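Hypothetical protein Atu2299 (Agrobacterium tumefaciens, PDB 2HLY) is of unknown function but belongs to a family placed in the clan of papain-like (CA) peptidases, so a related fold is likely. Local coordinates at residues 6-11 and 99-104; 41-46 and 54-59; 60-65 and 69-74. All blocks are in the same frame, centred on the assembly; numbering follows the deposited sequence.

Contact 1 of 3, residues 6-11 and 99-104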
ATOM      1  N   MET A   6      -0.696  -4.059  17.443  1.00 13.83           N
ATOM      2  CA  MET A   6      -0.234  -3.705  16.106  1.00 15.39           C
ATOM      3  C   MET A   6      -0.015  -2.190  15.985  1.00 13.65           C
ATOM      4  O   MET A   6      -0.533  -1.407  16.784  1.00 13.69           O
ATOM      5  CB  MET A   6      -1.204  -4.234  15.049  1.00 15.18           C
ATOM      6  CG  MET A   6      -1.308  -5.806  15.029  1.00 16.78           C
ATOM      7  SD  MET A   6      -2.357  -6.302  13.662  1.00 22.64           S
ATOM      8  CE  MET A   6      -3.819  -5.297  13.939  1.00 23.56           C
ATOM      9  N   LEU A   7       0.744  -1.775  14.981  1.00 12.90           N
ATOM     10  CA  LEU A   7       0.978  -0.346  14.796  1.00 13.37           C
ATOM     11  C   LEU A   7      -0.321   0.392  14.520  1.00 12.86           C
ATOM     12  O   LEU A   7      -0.563   1.474  15.064  1.00 13.20           O
ATOM     13  CB  LEU A   7       1.974  -0.093  13.662  1.00 13.59           C
ATOM     14  CG  LEU A   7       2.175   1.385  13.297  1.00 14.67           C
ATOM     15  CD1 LEU A   7       2.738   2.197  14.467  1.00 19.12           C
ATOM     16  CD2 LEU A   7       3.034   1.543  12.048  1.00 15.70           C
ATOM     17  N   ILE A   8      -1.146  -0.189  13.656  1.00 12.35           N
ATOM     18  CA  ILE A   8      -2.445   0.393  13.349  1.00 12.45           C
ATOM     19  C   ILE A   8      -3.539  -0.647  13.464  1.00 11.65           C
ATOM     20  O   ILE A   8      -3.353  -1.819  13.082  1.00 11.47           O
ATOM     21  CB  ILE A   8      -2.478   1.087  11.976  1.00 14.36           C
ATOM     22  CG1 ILE A   8      -2.164   0.114  10.865  1.00 14.87           C
ATOM     23  CG2 ILE A   8      -1.447   2.222  11.917  1.00 15.53           C
ATOM     24  CD1 ILE A   8      -2.391   0.735   9.439  1.00 14.99           C
ATOM     25  N   LYS A   9      -4.667  -0.232  14.038  1.00  9.47           N
ATOM     26  CA  LYS A   9      -5.824  -1.115  14.129  1.00  9.91           C
ATOM     27  C   LYS A   9      -6.264  -1.552  12.725  1.00  9.49           C
ATOM     28  O   LYS A   9      -6.160  -0.780  11.766  1.00  9.81           O
ATOM     29  CB  LYS A   9      -6.991  -0.419  14.835  1.00 10.34           C
ATOM     30  CG  LYS A   9      -6.787  -0.187  16.301  1.00 13.18           C
ATOM     31  CD  LYS A   9      -8.076   0.353  16.876  1.00 16.82           C
ATOM     32  CE  LYS A   9      -7.876   1.007  18.215  1.00 21.88           C
ATOM     33  NZ  LYS A   9      -9.105   1.801  18.500  1.00 24.05           N
ATOM     34  N   GLN A  10      -6.780  -2.777  12.622  1.00  9.31           N
ATOM     35  CA  GLN A  10      -7.254  -3.298  11.325  1.00  9.83           C
ATOM     36  C   GLN A  10      -8.235  -2.326  10.668  1.00  9.35           C
ATOM     37  O   GLN A  10      -8.144  -2.022   9.471  1.00  9.78           O
ATOM     38  CB  GLN A  10      -7.870  -4.696  11.479  1.00 10.55           C
ATOM     39  CG  GLN A  10      -8.418  -5.221  10.167  1.00 11.19           C
ATOM     40  CD  GLN A  10      -8.950  -6.635  10.253  1.00 16.46           C
ATOM     41  OE1 GLN A  10      -8.202  -7.575  10.533  1.00 20.45           O
ATOM     42  NE2 GLN A  10     -10.236  -6.795   9.983  1.00 17.53           N
ATOM     43  N   THR A  11      -9.185  -1.823  11.449  1.00  9.17           N
ATOM     44  CA  THR A  11     -10.194  -0.969  10.867  1.00  9.90           C
ATOM     45  C   THR A  11      -9.581   0.308  10.288  1.00  9.98           C
ATOM     46  O   THR A  11     -10.026   0.801   9.247  1.00 10.27           O
ATOM     47  CB  THR A  11     -11.346  -0.682  11.861  1.00 10.62           C
ATOM     48  OG1 THR A  11     -12.483  -0.189  11.137  1.00 11.93           O
ATOM     49  CG2 THR A  11     -10.908   0.280  12.969  1.00 12.37           C
ATOM     50  N   ILE A  99       4.052  -3.115   6.341  1.00  8.46           N
ATOM     51  CA  ILE A  99       2.674  -2.830   6.013  1.00  9.69           C
ATOM     52  C   ILE A  99       2.552  -2.650   4.504  1.00  9.14           C
ATOM     53  O   ILE A  99       3.302  -1.879   3.900  1.00  9.62           O
ATOM     54  CB  ILE A  99       2.161  -1.571   6.747  1.00 10.18           C
ATOM     55  CG1 ILE A  99       2.443  -1.706   8.254  1.00 10.59           C
ATOM     56  CG2 ILE A  99       0.658  -1.431   6.521  1.00 10.42           C
ATOM     57  CD1 ILE A  99       2.126  -0.497   9.092  1.00 13.14           C
ATOM     58  N   ASP A 100       1.615  -3.378   3.905  1.00  8.61           N
ATOM     59  CA  ASP A 100       1.365  -3.206   2.477  1.00  8.99           C
ATOM     60  C   ASP A 100      -0.071  -2.731   2.335  1.00  8.55           C
ATOM     61  O   ASP A 100      -1.010  -3.534   2.362  1.00  8.72           O
ATOM     62  CB  ASP A 100       1.615  -4.512   1.709  1.00  9.86           C
ATOM     63  CG  ASP A 100       1.658  -4.301   0.217  1.00 10.96           C
ATOM     64  OD1 ASP A 100       1.003  -3.344  -0.268  1.00  9.54           O
ATOM     65  OD2 ASP A 100       2.369  -5.078  -0.470  1.00 10.55           O
ATOM     66  N   PHE A 101      -0.242  -1.421   2.202  1.00  8.82           N
ATOM     67  CA  PHE A 101      -1.597  -0.865   2.104  1.00  8.26           C
ATOM     68  C   PHE A 101      -2.310  -1.234   0.804  1.00  8.21           C
ATOM     69  O   PHE A 101      -3.512  -1.005   0.700  1.00  8.82           O
ATOM     70  CB  PHE A 101      -1.577   0.660   2.260  1.00  9.18           C
ATOM     71  CG  PHE A 101      -1.228   1.108   3.635  1.00  9.60           C
ATOM     72  CD1 PHE A 101      -2.160   1.004   4.654  1.00  9.06           C
ATOM     73  CD2 PHE A 101       0.021   1.671   3.907  1.00 10.26           C
ATOM     74  CE1 PHE A 101      -1.834   1.428   5.955  1.00 10.13           C
ATOM     75  CE2 PHE A 101       0.342   2.100   5.205  1.00  9.97           C
ATOM     76  CZ  PHE A 101      -0.597   1.995   6.216  1.00  9.56           C
ATOM     77  N   MET A 102      -1.577  -1.776  -0.177  1.00  7.59           N
ATOM     78  CA  MET A 102      -2.188  -2.187  -1.434  1.00  8.91           C
ATOM     79  C   MET A 102      -2.871  -3.548  -1.314  1.00  8.08           C
ATOM     80  O   MET A 102      -3.596  -3.946  -2.216  1.00  8.48           O
ATOM     81  CB  MET A 102      -1.141  -2.252  -2.561  1.00  9.47           C
ATOM     82  CG  MET A 102      -1.760  -2.401  -3.940  1.00 10.87           C
ATOM     83  SD  MET A 102      -0.451  -2.323  -5.161  1.00 11.99           S
ATOM     84  CE  MET A 102      -1.302  -3.009  -6.606  1.00 14.64           C
ATOM     85  N   ALA A 103      -2.616  -4.277  -0.221  1.00  8.03           N
ATOM     86  CA  ALA A 103      -3.032  -5.678  -0.170  1.00  7.99           C
ATOM     87  C   ALA A 103      -4.513  -5.922  -0.519  1.00  8.85           C
ATOM     88  O   ALA A 103      -4.826  -6.916  -1.202  1.00  9.47           O
ATOM     89  CB  ALA A 103      -2.648  -6.335   1.177  1.00  8.05           C
ATOM     90  N   PRO A 104      -5.440  -5.053  -0.046  1.00  9.55           N
ATOM     91  CA  PRO A 104      -6.858  -5.289  -0.428  1.00 11.16           C
ATOM     92  C   PRO A 104      -7.121  -5.260  -1.945  1.00 12.71           C
ATOM     93  O   PRO A 104      -8.163  -5.768  -2.394  1.00 14.67           O
ATOM     94  CB  PRO A 104      -7.616  -4.163   0.306  1.00 11.13           C
ATOM     95  CG  PRO A 104      -6.708  -3.820   1.489  1.00 10.80           C
ATOM     96  CD  PRO A 104      -5.315  -3.916   0.890  1.00  9.75           C
TER
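I99 meets L7 through the ends of their side chains, I99 CD1 lying 3.7 Å from L7 CD2 where the two run across each other at about a right angle. The other branch of I99 is turned to its own segment: CG2 stands 3.6 Å above the plane of the F101 ring, over its centre. At D100, OD1 accepts a hydrogen bond from M102 N (3.0 Å, angle at the hydrogen 142°), an Asx turn superposed on the type I turn in which A103 N binds D100 O at 3.1 Å. D100 OD2 is also bonded to H89 NE2, a histidine–aspartate pairing on neighbouring strands of an antiparallel sheet that recalls the papain-like peptidases of this clan, although no activity is established here. F101, just inside the turn, offers its edge to I8, with I8 CD1 near the ring plane and 3.6 Å from F101 CE1. I8 places CG1 between its backbone N and carbonyl carbon (chi1 60°), and the extended chi2 carries CD1 to the ring. I8 also touches L46 and Y50 of helix 31-50. Further on, A103 and P104 pack against Y13 of helix 10-24.

Contact 2 of 3, residues 41-46 and 54-59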
ATOM      1  N   PHE A  41       1.807   7.365   0.215  1.00  9.16           N
ATOM      2  CA  PHE A  41       0.686   8.007   0.922  1.00  9.49           C
ATOM      3  C   PHE A  41       0.439   7.340   2.286  1.00  9.11           C
ATOM      4  O   PHE A  41       0.133   8.025   3.284  1.00  9.56           O
ATOM      5  CB  PHE A  41      -0.599   7.972   0.087  1.00  9.71           C
ATOM      6  CG  PHE A  41      -0.620   8.941  -1.077  1.00  9.59           C
ATOM      7  CD1 PHE A  41       0.545   9.323  -1.742  1.00 11.44           C
ATOM      8  CD2 PHE A  41      -1.833   9.461  -1.510  1.00 12.33           C
ATOM      9  CE1 PHE A  41       0.494  10.218  -2.828  1.00 11.22           C
ATOM     10  CE2 PHE A  41      -1.886  10.341  -2.579  1.00 13.35           C
ATOM     11  CZ  PHE A  41      -0.715  10.705  -3.247  1.00 11.14           C
ATOM     12  N   GLY A  42       0.540   6.005   2.332  1.00  9.29           N
ATOM     13  CA  GLY A  42       0.427   5.280   3.607  1.00  9.31           C
ATOM     14  C   GLY A  42       1.479   5.725   4.613  1.00  9.17           C
ATOM     15  O   GLY A  42       1.166   6.036   5.769  1.00 10.39           O
ATOM     16  N   ALA A  43       2.729   5.779   4.166  1.00  8.50           N
ATOM     17  CA  ALA A  43       3.824   6.251   5.010  1.00  9.20           C
ATOM     18  C   ALA A  43       3.565   7.670   5.519  1.00  9.30           C
ATOM     19  O   ALA A  43       3.788   7.965   6.695  1.00 10.16           O
ATOM     20  CB  ALA A  43       5.135   6.178   4.258  1.00  9.40           C
ATOM     21  N   PHE A  44       3.062   8.533   4.639  1.00  9.40           N
ATOM     22  CA  PHE A  44       2.790   9.922   5.028  1.00  9.74           C
ATOM     23  C   PHE A  44       1.715   9.976   6.110  1.00  9.95           C
ATOM     24  O   PHE A  44       1.847  10.689   7.113  1.00  9.80           O
ATOM     25  CB  PHE A  44       2.371  10.731   3.806  1.00  9.55           C
ATOM     26  CG  PHE A  44       2.184  12.202   4.084  1.00  9.23           C
ATOM     27  CD1 PHE A  44       3.207  12.962   4.660  1.00 12.94           C
ATOM     28  CD2 PHE A  44       0.989  12.832   3.738  1.00 10.22           C
ATOM     29  CE1 PHE A  44       3.016  14.339   4.915  1.00 11.48           C
ATOM     30  CE2 PHE A  44       0.801  14.195   3.989  1.00 10.83           C
ATOM     31  CZ  PHE A  44       1.808  14.937   4.571  1.00 10.92           C
ATOM     32  N   ILE A  45       0.651   9.207   5.913  1.00  9.82           N
ATOM     33  CA  ILE A  45      -0.416   9.158   6.893  1.00  9.89           C
ATOM     34  C   ILE A  45       0.116   8.618   8.233  1.00 10.25           C
ATOM     35  O   ILE A  45      -0.203   9.147   9.306  1.00 10.88           O
ATOM     36  CB  ILE A  45      -1.598   8.316   6.369  1.00 10.39           C
ATOM     37  CG1 ILE A  45      -2.279   9.071   5.225  1.00 10.82           C
ATOM     38  CG2 ILE A  45      -2.559   7.954   7.518  1.00 11.88           C
ATOM     39  CD1 ILE A  45      -3.313   8.229   4.402  1.00 10.48           C
ATOM     40  N   LEU A  46       0.956   7.585   8.183  1.00  9.84           N
ATOM     41  CA  LEU A  46       1.531   7.068   9.422  1.00 10.39           C
ATOM     42  C   LEU A  46       2.398   8.104  10.135  1.00 10.74           C
ATOM     43  O   LEU A  46       2.324   8.242  11.355  1.00 10.61           O
ATOM     44  CB  LEU A  46       2.339   5.801   9.161  1.00 10.28           C
ATOM     45  CG  LEU A  46       1.513   4.593   8.727  1.00 10.42           C
ATOM     46  CD1 LEU A  46       2.469   3.463   8.361  1.00 11.02           C
ATOM     47  CD2 LEU A  46       0.542   4.160   9.829  1.00 11.49           C
ATOM     48  N   ALA A  54       8.068   6.161   9.158  1.00 15.69           N
ATOM     49  CA  ALA A  54       7.506   5.207   8.212  1.00 13.61           C
ATOM     50  C   ALA A  54       8.218   5.489   6.915  1.00 13.50           C
ATOM     51  O   ALA A  54       8.267   6.637   6.458  1.00 14.03           O
ATOM     52  CB  ALA A  54       6.016   5.433   8.057  1.00 13.62           C
ATOM     53  N   VAL A  55       8.785   4.443   6.333  1.00 12.25           N
ATOM     54  CA  VAL A  55       9.647   4.594   5.162  1.00 12.98           C
ATOM     55  C   VAL A  55       9.079   3.722   4.043  1.00 12.63           C
ATOM     56  O   VAL A  55       8.931   2.520   4.226  1.00 12.93           O
ATOM     57  CB  VAL A  55      11.107   4.143   5.477  1.00 13.95           C
ATOM     58  CG1 VAL A  55      12.015   4.336   4.268  1.00 15.69           C
ATOM     59  CG2 VAL A  55      11.675   4.916   6.695  1.00 14.96           C
ATOM     60  N   PRO A  56       8.762   4.322   2.889  1.00 12.03           N
ATOM     61  CA  PRO A  56       8.392   3.504   1.726  1.00 12.73           C
ATOM     62  C   PRO A  56       9.649   2.869   1.167  1.00 12.60           C
ATOM     63  O   PRO A  56      10.699   3.530   1.101  1.00 13.34           O
ATOM     64  CB  PRO A  56       7.812   4.510   0.733  1.00 13.34           C
ATOM     65  CG  PRO A  56       8.316   5.831   1.173  1.00 13.47           C
ATOM     66  CD  PRO A  56       8.754   5.770   2.596  1.00 12.69           C
ATOM     67  N   LYS A  57       9.551   1.596   0.796  1.00 11.61           N
ATOM     68  CA  LYS A  57      10.668   0.874   0.183  1.00 11.52           C
ATOM     69  C   LYS A  57      10.120   0.110  -0.998  1.00 10.95           C
ATOM     70  O   LYS A  57       8.916  -0.114  -1.086  1.00 11.67           O
ATOM     71  CB  LYS A  57      11.292  -0.082   1.189  1.00 12.34           C
ATOM     72  CG  LYS A  57      12.000   0.655   2.297  1.00 14.53           C
ATOM     73  CD  LYS A  57      12.917  -0.262   3.027  1.00 20.01           C
ATOM     74  CE  LYS A  57      13.764   0.498   3.998  1.00 22.70           C
ATOM     75  NZ  LYS A  57      14.530  -0.492   4.794  1.00 23.77           N
ATOM     76  N   GLY A  58      10.988  -0.261  -1.930  1.00 10.22           N
ATOM     77  CA  GLY A  58      10.552  -1.036  -3.087  1.00  9.65           C
ATOM     78  C   GLY A  58      11.620  -2.012  -3.536  1.00  9.90           C
ATOM     79  O   GLY A  58      12.779  -1.888  -3.162  1.00 10.28           O
ATOM     80  N   GLY A  59      11.190  -3.002  -4.306  1.00  9.95           N
ATOM     81  CA  GLY A  59      12.096  -3.948  -4.942  1.00  9.92           C
ATOM     82  C   GLY A  59      11.300  -5.183  -5.287  1.00 10.46           C
ATOM     83  O   GLY A  59      10.249  -5.095  -5.939  1.00 10.88           O
TER
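The carbonyl oxygen of A54, 3.9 Å from A43 CB, accepts a hydrogen bond from Q47 NE2, one helical turn beyond A43. No hydrogen bond joins 41-46 directly to 54-59, so what holds these two segments against each other is apolar contact between small groups. A54 CB is the centre of it. It approaches A43 O to 3.6 Å and A43 CB to 4.0 Å, while L46 CB, from the next turn of the same helical face, reaches it at 3.9 Å. With only methyl groups at A43 and A54, the backbones come close: their CA atoms are 5.0 Å apart. L46 holds CG anti to its carbonyl carbon (chi1 -67°), which brings CD1 alongside the A54 methyl as well. Further along the strand, the flank of the P56 ring touches the helix, CD lying 4.0 Å from A43 CB. The segments run antiparallel at 174°, axes 7.4 Å apart at the closest. Strand 54-58 is an outer strand of the four-stranded antiparallel sheet, paired with 89-94, and L46 extends from A54 onto V92 and A94 of that partner; on another side of helix 31-50, F41 packs against helix 160-172 and I45 against I16 of helix 10-24.

Contact 3 of 3, residues 60-65 and 69-74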
ATOM      1  N   LEU A  60      11.813  -6.323  -4.841  1.00 10.04           N
ATOM      2  CA  LEU A  60      11.156  -7.614  -5.061  1.00 10.32           C
ATOM      3  C   LEU A  60      10.300  -7.942  -3.836  1.00 10.24           C
ATOM      4  O   LEU A  60      10.751  -7.782  -2.697  1.00 10.28           O
ATOM      5  CB  LEU A  60      12.217  -8.706  -5.283  1.00 10.90           C
ATOM      6  CG  LEU A  60      11.691 -10.109  -5.558  1.00 12.58           C
ATOM      7  CD1 LEU A  60      12.626 -10.856  -6.509  1.00 13.60           C
ATOM      8  CD2 LEU A  60      11.449 -10.893  -4.253  1.00 14.98           C
ATOM      9  N   ALA A  61       9.063  -8.385  -4.066  1.00 10.08           N
ATOM     10  CA  ALA A  61       8.177  -8.757  -2.950  1.00  9.97           C
ATOM     11  C   ALA A  61       7.409 -10.019  -3.305  1.00 10.24           C
ATOM     12  O   ALA A  61       7.023 -10.213  -4.463  1.00 11.01           O
ATOM     13  CB  ALA A  61       7.212  -7.634  -2.607  1.00 10.21           C
ATOM     14  N   ALA A  62       7.211 -10.878  -2.315  1.00  8.76           N
ATOM     15  CA  ALA A  62       6.447 -12.113  -2.521  1.00  9.16           C
ATOM     16  C   ALA A  62       5.636 -12.408  -1.283  1.00  9.39           C
ATOM     17  O   ALA A  62       6.106 -12.168  -0.178  1.00  8.93           O
ATOM     18  CB  ALA A  62       7.372 -13.266  -2.814  1.00 10.75           C
ATOM     19  N   TYR A  63       4.427 -12.932  -1.477  1.00  9.41           N
ATOM     20  CA  TYR A  63       3.524 -13.227  -0.370  1.00  9.82           C
ATOM     21  C   TYR A  63       2.890 -14.587  -0.572  1.00 10.24           C
ATOM     22  O   TYR A  63       2.537 -14.933  -1.703  1.00 12.10           O
ATOM     23  CB  TYR A  63       2.367 -12.233  -0.380  1.00  9.18           C
ATOM     24  CG  TYR A  63       2.753 -10.811  -0.111  1.00  9.17           C
ATOM     25  CD1 TYR A  63       2.961 -10.384   1.205  1.00 10.12           C
ATOM     26  CD2 TYR A  63       2.859  -9.877  -1.158  1.00  9.19           C
ATOM     27  CE1 TYR A  63       3.306  -9.062   1.482  1.00 10.27           C
ATOM     28  CE2 TYR A  63       3.210  -8.542  -0.887  1.00  9.07           C
ATOM     29  CZ  TYR A  63       3.422  -8.153   0.436  1.00  9.86           C
ATOM     30  OH  TYR A  63       3.756  -6.850   0.744  1.00 10.66           O
ATOM     31  N   ASN A  64       2.719 -15.345   0.507  1.00 10.09           N
ATOM     32  CA  ASN A  64       1.826 -16.488   0.437  1.00 10.46           C
ATOM     33  C   ASN A  64       0.476 -16.011   0.946  1.00 11.01           C
ATOM     34  O   ASN A  64       0.345 -15.661   2.114  1.00 11.87           O
ATOM     35  CB  ASN A  64       2.340 -17.661   1.285  1.00 10.64           C
ATOM     36  CG  ASN A  64       1.357 -18.827   1.304  1.00 11.96           C
ATOM     37  OD1 ASN A  64       0.133 -18.624   1.287  1.00 13.18           O
ATOM     38  ND2 ASN A  64       1.880 -20.051   1.332  1.00 12.80           N
ATOM     39  N   LEU A  65      -0.509 -15.956   0.054  1.00 11.57           N
ATOM     40  CA  LEU A  65      -1.838 -15.507   0.428  1.00 12.66           C
ATOM     41  C   LEU A  65      -2.805 -16.678   0.340  1.00 13.66           C
ATOM     42  O   LEU A  65      -3.295 -17.011  -0.740  1.00 14.29           O
ATOM     43  CB  LEU A  65      -2.270 -14.329  -0.450  1.00 13.21           C
ATOM     44  CG  LEU A  65      -1.303 -13.124  -0.459  1.00 13.91           C
ATOM     45  CD1 LEU A  65      -1.742 -12.113  -1.512  1.00 17.36           C
ATOM     46  CD2 LEU A  65      -1.120 -12.477   0.919  1.00 16.36           C
ATOM     47  N   VAL A  69       1.070 -18.210  -3.929  1.00 14.29           N
ATOM     48  CA  VAL A  69       2.157 -17.241  -3.817  1.00 14.23           C
ATOM     49  C   VAL A  69       1.994 -16.181  -4.892  1.00 13.66           C
ATOM     50  O   VAL A  69       1.947 -16.492  -6.091  1.00 13.97           O
ATOM     51  CB  VAL A  69       3.560 -17.923  -3.894  1.00 14.27           C
ATOM     52  CG1 VAL A  69       4.683 -16.907  -4.083  1.00 15.20           C
ATOM     53  CG2 VAL A  69       3.820 -18.777  -2.649  1.00 16.03           C
ATOM     54  N   LEU A  70       1.896 -14.927  -4.453  1.00 12.53           N
ATOM     55  CA  LEU A  70       1.899 -13.772  -5.336  1.00 12.85           C
ATOM     56  C   LEU A  70       3.328 -13.233  -5.405  1.00 12.72           C
ATOM     57  O   LEU A  70       3.924 -12.932  -4.370  1.00 12.41           O
ATOM     58  CB  LEU A  70       0.929 -12.704  -4.790  1.00 13.21           C
ATOM     59  CG  LEU A  70       0.853 -11.353  -5.504  1.00 15.84           C
ATOM     60  CD1 LEU A  70       0.558 -11.493  -7.002  1.00 18.97           C
ATOM     61  CD2 LEU A  70      -0.210 -10.501  -4.801  1.00 14.48           C
ATOM     62  N   LEU A  71       3.876 -13.133  -6.615  1.00 11.93           N
ATOM     63  CA  LEU A  71       5.295 -12.825  -6.789  1.00 11.58           C
ATOM     64  C   LEU A  71       5.490 -11.576  -7.636  1.00 11.60           C
ATOM     65  O   LEU A  71       5.214 -11.571  -8.851  1.00 11.98           O
ATOM     66  CB  LEU A  71       6.050 -14.040  -7.377  1.00 12.75           C
ATOM     67  CG  LEU A  71       7.568 -13.944  -7.588  1.00 12.71           C
ATOM     68  CD1 LEU A  71       8.298 -13.467  -6.354  1.00 13.53           C
ATOM     69  CD2 LEU A  71       8.138 -15.296  -8.043  1.00 13.74           C
ATOM     70  N   PHE A  72       5.940 -10.509  -6.980  1.00 11.02           N
ATOM     71  CA  PHE A  72       6.255  -9.269  -7.667  1.00 10.70           C
ATOM     72  C   PHE A  72       7.719  -9.308  -8.069  1.00 11.49           C
ATOM     73  O   PHE A  72       8.606  -8.829  -7.351  1.00 11.62           O
ATOM     74  CB  PHE A  72       5.953  -8.054  -6.795  1.00 10.81           C
ATOM     75  CG  PHE A  72       4.502  -7.894  -6.448  1.00 10.67           C
ATOM     76  CD1 PHE A  72       3.616  -7.318  -7.352  1.00 12.82           C
ATOM     77  CD2 PHE A  72       4.034  -8.268  -5.203  1.00 11.82           C
ATOM     78  CE1 PHE A  72       2.265  -7.143  -7.025  1.00 11.81           C
ATOM     79  CE2 PHE A  72       2.666  -8.086  -4.858  1.00 11.82           C
ATOM     80  CZ  PHE A  72       1.789  -7.517  -5.781  1.00 12.02           C
ATOM     81  N   ALA A  73       7.955  -9.907  -9.231  1.00 11.86           N
ATOM     82  CA  ALA A  73       9.305 -10.106  -9.750  1.00 12.88           C
ATOM     83  C   ALA A  73       9.213 -10.397 -11.237  1.00 14.42           C
ATOM     84  O   ALA A  73       8.135 -10.731 -11.737  1.00 14.89           O
ATOM     85  CB  ALA A  73       9.969 -11.275  -9.037  1.00 12.48           C
ATOM     86  N   ASP A  74      10.350 -10.275 -11.923  1.00 15.79           N
ATOM     87  CA  ASP A  74      10.467 -10.741 -13.306  1.00 17.31           C
ATOM     88  C   ASP A  74      11.130 -12.113 -13.324  1.00 18.60           C
ATOM     89  O   ASP A  74      11.981 -12.414 -12.482  1.00 18.32           O
ATOM     90  CB  ASP A  74      11.310  -9.763 -14.135  1.00 17.75           C
ATOM     91  CG  ASP A  74      10.563  -8.484 -14.505  1.00 18.91           C
ATOM     92  OD1 ASP A  74       9.361  -8.347 -14.174  1.00 19.78           O
ATOM     93  OD2 ASP A  74      11.203  -7.614 -15.138  1.00 19.11           O
TER
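Strands 60-65 and 69-72 run antiparallel at 170°, with A61–F72 and Y63–L70 as hydrogen-bonded pairs and A62–L71 and N64–V69 as non-hydrogen-bonded pairs between and beyond them. The Y63–L70 pair is closed by two good bonds, Y63 N to L70 O at 2.9 Å and L70 N to Y63 O at 2.8 Å. The A61–F72 pair is less even: F72 N binds A61 O at 2.8 Å, but the return bond from A61 N to F72 O is weak at 3.3 Å. A CA-H...O contact from A62 to L70 O supplements these bonds. On the face carrying A61, Y63, L70 and F72, the two aromatic rings meet edge to edge, with Y63 CE2 and F72 CE2 4.0 Å apart. Both rings have CG anti to the carbonyl carbon (chi1 -65° and -64°), which leans each ring along its strand, in opposing senses, until their edges meet. The F72 ring passes A61 and stacks on H89, while the hydroxyl of Y63 is hydrogen-bonded to Y142 OH. Where the hairpin approaches its turn, L65 CD1 touches L70 CD2 obliquely. The other face is made of smaller contacts: A62 CB packs on L71 CD1 at 3.7 Å, and V69 lies beside N64, whose amide is held by L134 O through ND2 and by G67 N through OD1. The bond to G67 ties N64 to the short connection between the strands. The arrangement is a beta hairpin, extended to a three-stranded antiparallel sheet by strand 140-144 pairing along the other edge of 60-65.

How the contacts relate
Contacts 2 and 3 both lie within the loop of chain closed by contact 1, and follow one another in series. Contacts 1 and 2, with centres about 12 Å apart, share one apolar core: I8 CG2 lies 3.5 Å from L46 CD2, and F101 CE2 packs on G42 CA at 3.6 Å. Contact 3 is more remote, its centre about 18 Å from that of contact 1 and 19 Å from that of contact 2. It joins contact 2 through the chain corner at G59, and contact 1 through a probable, weak hydrogen bond of D100 OD2 with Y63 OH. As H89 both pairs with D100 and stacks on F72, the two sheets converge around it; whether this is an active site is not established.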